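Local coordinates for EH1AB1 (PDB 6I8F), which hydrolyses esters, probably through a serine nucleophile in an alpha/beta-hydrolase fold, at residues C126-S130 with S161-D165; F152-R156 with A191-P196. One frame throughout, in Å; residues are numbered along the deposited sequence.

Contact 1: C126-S130 with S161-D165; sequences CQVIS and SFGAD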
loop_
_atom_site.group_PDB
_atom_site.type_symbol
_atom_site.label_atom_id
_atom_site.label_comp_id
_atom_site.label_asym_id
_atom_site.label_seq_id
_atom_site.Cartn_x
_atom_site.Cartn_y
_atom_site.Cartn_z
ATOM N N CYS A 126 10.104 13.188 -2.297
ATOM C CA CYS A 126 11.414 12.577 -2.444
ATOM C C CYS A 126 12.044 13.052 -3.755
ATOM O O CYS A 126 11.345 13.230 -4.737
ATOM C CB CYS A 126 11.322 11.056 -2.471
ATOM S SG CYS A 126 10.756 10.326 -0.913
ATOM N N GLN A 127 13.365 13.267 -3.744
ATOM C CA GLN A 127 14.128 13.405 -4.981
ATOM C C GLN A 127 13.929 12.131 -5.816
ATOM O O GLN A 127 13.912 11.050 -5.251
ATOM C CB GLN A 127 15.611 13.606 -4.671
ATOM C CG GLN A 127 16.467 13.670 -5.928
ATOM C CD GLN A 127 17.883 14.132 -5.682
ATOM O OE1 GLN A 127 18.405 14.950 -6.435
ATOM N NE2 GLN A 127 18.530 13.582 -4.666
ATOM N N VAL A 128 13.763 12.272 -7.137
ATOM C CA VAL A 128 13.844 11.134 -8.076
ATOM C C VAL A 128 15.058 11.342 -8.997
ATOM O O VAL A 128 15.344 12.459 -9.472
ATOM C CB VAL A 128 12.543 10.941 -8.879
ATOM C CG1 VAL A 128 12.636 9.776 -9.859
ATOM C CG2 VAL A 128 11.346 10.751 -7.955
ATOM N N ILE A 129 15.799 10.253 -9.219
ATOM C CA ILE A 129 16.912 10.239 -10.160
ATOM C C ILE A 129 16.663 9.118 -11.158
ATOM O O ILE A 129 16.816 7.955 -10.804
ATOM C CB ILE A 129 18.267 10.073 -9.456
ATOM C CG1 ILE A 129 18.480 11.150 -8.393
ATOM C CG2 ILE A 129 19.390 10.075 -10.486
ATOM C CD1 ILE A 129 19.740 10.964 -7.567
ATOM N N SER A 130 16.289 9.509 -12.385
ATOM C CA SER A 130 15.989 8.592 -13.481
ATOM C C SER A 130 17.282 8.239 -14.239
ATOM O O SER A 130 18.103 9.112 -14.528
ATOM C CB SER A 130 14.963 9.210 -14.391
ATOM O OG SER A 130 14.600 8.304 -15.413
ATOM N N SER A 161 26.742 14.217 -3.058
ATOM C CA SER A 161 26.934 14.894 -4.343
ATOM C C SER A 161 25.609 14.965 -5.101
ATOM O O SER A 161 25.388 15.883 -5.855
ATOM C CB SER A 161 27.977 14.217 -5.219
ATOM O OG SER A 161 29.066 13.743 -4.448
ATOM N N PHE A 162 24.757 13.950 -4.918
ATOM C CA PHE A 162 23.464 13.880 -5.589
ATOM C C PHE A 162 22.349 14.465 -4.702
ATOM O O PHE A 162 21.177 14.327 -5.027
ATOM C CB PHE A 162 23.181 12.426 -5.980
ATOM C CG PHE A 162 24.082 11.896 -7.065
ATOM C CD1 PHE A 162 25.293 11.299 -6.754
ATOM C CD2 PHE A 162 23.733 12.028 -8.403
ATOM C CE1 PHE A 162 26.129 10.834 -7.756
ATOM C CE2 PHE A 162 24.567 11.551 -9.403
ATOM C CZ PHE A 162 25.767 10.964 -9.077
ATOM N N GLY A 163 22.715 15.127 -3.595
ATOM C CA GLY A 163 21.758 15.741 -2.674
ATOM C C GLY A 163 20.813 14.714 -2.064
ATOM O O GLY A 163 19.626 15.010 -1.814
ATOM N N ALA A 164 21.357 13.519 -1.812
ATOM C CA ALA A 164 20.623 12.367 -1.347
ATOM C C ALA A 164 21.010 12.027 0.090
ATOM O O ALA A 164 22.193 11.995 0.450
ATOM C CB ALA A 164 20.872 11.184 -2.248
ATOM N N ASP A 165 19.979 11.728 0.881
ATOM C CA ASP A 165 20.123 11.133 2.188
ATOM C C ASP A 165 20.428 9.635 2.011
ATOM O O ASP A 165 19.562 8.846 1.612
ATOM C CB ASP A 165 18.870 11.413 3.013
ATOM C CG ASP A 165 18.863 10.745 4.370
ATOM O OD1 ASP A 165 19.894 10.147 4.740
ATOM O OD2 ASP A 165 17.807 10.793 5.028
#
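Q127 and I129 meet F162 in a buried contact between strand 127-132 of the central sheet and the turn that leads into the short strand 164-165. The fold is that of an alpha/beta hydrolase. One hydrogen bond joins the segments: Q127 NE2 gives it to F162 O at 2.8 Å, with an N-H...O angle of 152°. CG of Q127 lies anti to the backbone N (chi1 176°) and the chain runs out extended, which carries the amide across to the turn. F162 O lies in the plane of that amide, while NE2 is tilted 20° from the carbonyl plane. The amide has further partners: OE1 bonds to R83 and NE2 also to T96. These partners hold the buried amide in one orientation. A164 CB packs near Q127 NE2 at 4.1 Å. Two residues further along the strand, the contact is apolar: I129 CD1 touches F162 CB at 4.1 Å, the two side chains crossing at about a right angle. Strand 127-132 lies between strands 78-85 and 94-100, and F81 of the former meets the F162 ring edge-to-face.

Contact 2: F152-R156 with A191-P196; sequences FRHIR and AGETGP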
loop_
_atom_site.group_PDB
_atom_site.type_symbol
_atom_site.label_atom_id
_atom_site.label_comp_id
_atom_site.label_asym_id
_atom_site.label_seq_id
_atom_site.Cartn_x
_atom_site.Cartn_y
_atom_site.Cartn_z
ATOM N N PHE A 152 23.225 2.615 -8.902
ATOM C CA PHE A 152 22.867 2.599 -7.486
ATOM C C PHE A 152 24.122 2.690 -6.605
ATOM O O PHE A 152 24.173 3.486 -5.659
ATOM C CB PHE A 152 22.053 1.364 -7.098
ATOM C CG PHE A 152 21.893 1.269 -5.605
ATOM C CD1 PHE A 152 21.053 2.141 -4.936
ATOM C CD2 PHE A 152 22.675 0.403 -4.861
ATOM C CE1 PHE A 152 20.970 2.122 -3.551
ATOM C CE2 PHE A 152 22.584 0.377 -3.477
ATOM C CZ PHE A 152 21.726 1.231 -2.825
ATOM N N ARG A 153 25.130 1.862 -6.901
ATOM C CA ARG A 153 26.382 1.867 -6.108
ATOM C C ARG A 153 27.010 3.272 -6.167
ATOM O O ARG A 153 27.445 3.798 -5.166
ATOM C CB ARG A 153 27.360 0.800 -6.614
ATOM C CG ARG A 153 26.964 -0.641 -6.327
ATOM C CD ARG A 153 28.054 -1.620 -6.738
ATOM N NE ARG A 153 27.774 -2.993 -6.323
ATOM C CZ ARG A 153 28.141 -4.098 -6.987
ATOM N NH1 ARG A 153 28.698 -4.006 -8.187
ATOM N NH2 ARG A 153 27.935 -5.292 -6.453
ATOM N N HIS A 154 27.030 3.885 -7.353
ATOM C CA HIS A 154 27.672 5.194 -7.545
ATOM C C HIS A 154 26.944 6.295 -6.754
ATOM O O HIS A 154 27.574 7.131 -6.095
ATOM C CB HIS A 154 27.743 5.541 -9.032
ATOM C CG HIS A 154 28.384 6.862 -9.290
ATOM N ND1 HIS A 154 29.760 7.023 -9.307
ATOM C CD2 HIS A 154 27.851 8.086 -9.494
ATOM C CE1 HIS A 154 30.046 8.289 -9.540
ATOM N NE2 HIS A 154 28.890 8.964 -9.663
ATOM N N ILE A 155 25.613 6.324 -6.848
ATOM C CA ILE A 155 24.814 7.324 -6.102
ATOM C C ILE A 155 24.902 7.048 -4.592
ATOM O O ILE A 155 25.067 7.990 -3.809
ATOM C CB ILE A 155 23.375 7.372 -6.634
ATOM C CG1 ILE A 155 23.381 7.918 -8.067
ATOM C CG2 ILE A 155 22.485 8.179 -5.697
ATOM C CD1 ILE A 155 22.187 7.533 -8.905
ATOM N N ARG A 156 24.832 5.773 -4.192
ATOM C CA ARG A 156 24.986 5.375 -2.778
ATOM C C ARG A 156 26.328 5.893 -2.241
ATOM O O ARG A 156 26.394 6.459 -1.163
ATOM C CB ARG A 156 24.878 3.851 -2.625
ATOM C CG ARG A 156 25.101 3.318 -1.213
ATOM C CD ARG A 156 25.574 1.868 -1.172
ATOM N NE ARG A 156 26.834 1.623 -1.870
ATOM C CZ ARG A 156 27.190 0.468 -2.437
ATOM N NH1 ARG A 156 26.425 -0.606 -2.335
ATOM N NH2 ARG A 156 28.318 0.396 -3.121
ATOM N N ALA A 191 26.280 -9.598 -2.561
ATOM C CA ALA A 191 27.672 -9.130 -2.559
ATOM C C ALA A 191 28.109 -8.658 -1.163
ATOM O O ALA A 191 29.255 -8.256 -0.990
ATOM C CB ALA A 191 27.819 -8.029 -3.571
ATOM N N GLY A 192 27.197 -8.679 -0.182
ATOM C CA GLY A 192 27.493 -8.264 1.179
ATOM C C GLY A 192 27.692 -6.763 1.310
ATOM O O GLY A 192 28.397 -6.315 2.200
ATOM N N GLU A 193 27.071 -5.956 0.443
ATOM C CA GLU A 193 27.197 -4.505 0.630
ATOM C C GLU A 193 25.827 -3.908 0.983
ATOM O O GLU A 193 24.802 -4.611 0.992
ATOM C CB GLU A 193 27.893 -3.819 -0.549
ATOM C CG GLU A 193 27.590 -4.379 -1.917
ATOM C CD GLU A 193 28.310 -3.596 -3.001
ATOM O OE1 GLU A 193 27.686 -2.694 -3.592
ATOM O OE2 GLU A 193 29.503 -3.870 -3.227
ATOM N N THR A 194 25.851 -2.623 1.343
ATOM C CA THR A 194 24.667 -1.842 1.652
ATOM C C THR A 194 23.789 -1.716 0.405
ATOM O O THR A 194 24.211 -1.243 -0.631
ATOM C CB THR A 194 25.063 -0.472 2.201
ATOM O OG1 THR A 194 25.822 -0.757 3.373
ATOM C CG2 THR A 194 23.886 0.418 2.543
ATOM N N GLY A 195 22.547 -2.168 0.540
ATOM C CA GLY A 195 21.603 -2.090 -0.513
ATOM C C GLY A 195 20.641 -0.930 -0.303
ATOM O O GLY A 195 20.762 -0.180 0.663
ATOM N N PRO A 196 19.657 -0.776 -1.216
ATOM C CA PRO A 196 18.626 0.247 -1.094
ATOM C C PRO A 196 17.824 0.099 0.199
ATOM O O PRO A 196 17.684 -0.998 0.696
ATOM C CB PRO A 196 17.720 -0.022 -2.302
ATOM C CG PRO A 196 18.632 -0.698 -3.294
ATOM C CD PRO A 196 19.487 -1.594 -2.425
#
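F152 and R156, one helical turn apart, both hold CG anti to the backbone N (chi1 171° and 177°), which sends their side chains from helix 143-157 toward the loop 191-196. R156 then bends at chi3, and its guanidinium turns to the loop. The result is a salt-bridge network of R153, R156 and E193 in the alpha/beta-hydrolase fold. The loop follows helix 176-190, which ends in a Schellman motif at G192. E193 OE1 is the shared acceptor. R153 NE reaches it at 2.7 Å and R156 NH1 also at 2.7 Å. The two donors come from opposite faces of the carboxylate plane, so the oxygen is gripped from both. For R156, OE1 lies in the guanidinium plane; for R153 it is tilted from it. R156 NH2 adds a weak bond to the same oxygen. NH1 of R156 also donates to T194 O at 2.9 Å, in the carbonyl plane, and ties the loop backbone to the helix. Deeper in, the ring of F152 packs on P196, near L169 and V171 of strand 169-174 and V184 and C188 of helix 176-190. T194 O lies at the ring edge. R156 CB lies over the face opposite P196, toward its rim. On the P196 side a CH-pi contact forms, with P196 CG 3.9 Å from the F152 ring centroid.

Contact 1 is buried, whereas contact 2 is only partly so, with F152 and P196 inside and A191 and T194 at the surface. Their chemistry follows. Contact 1 relies on one amide-to-carbonyl bond and apolar packing, contact 2 on partly exposed charged groups and a buried ring on a proline. Both use a backbone carbonyl to receive a side-chain donor from a regular element. Helix 143-157 links them: it follows strand 127-132 in the chain and precedes strand 164-165. The contacts also touch directly. F162 CZ lies 3.6 Å from H154 CD2, and I129 CG2 packs against I155 CD1. Thus the helix meets contact 1 through H154 and I155, and loop 191-196 through F152, R153 and R156.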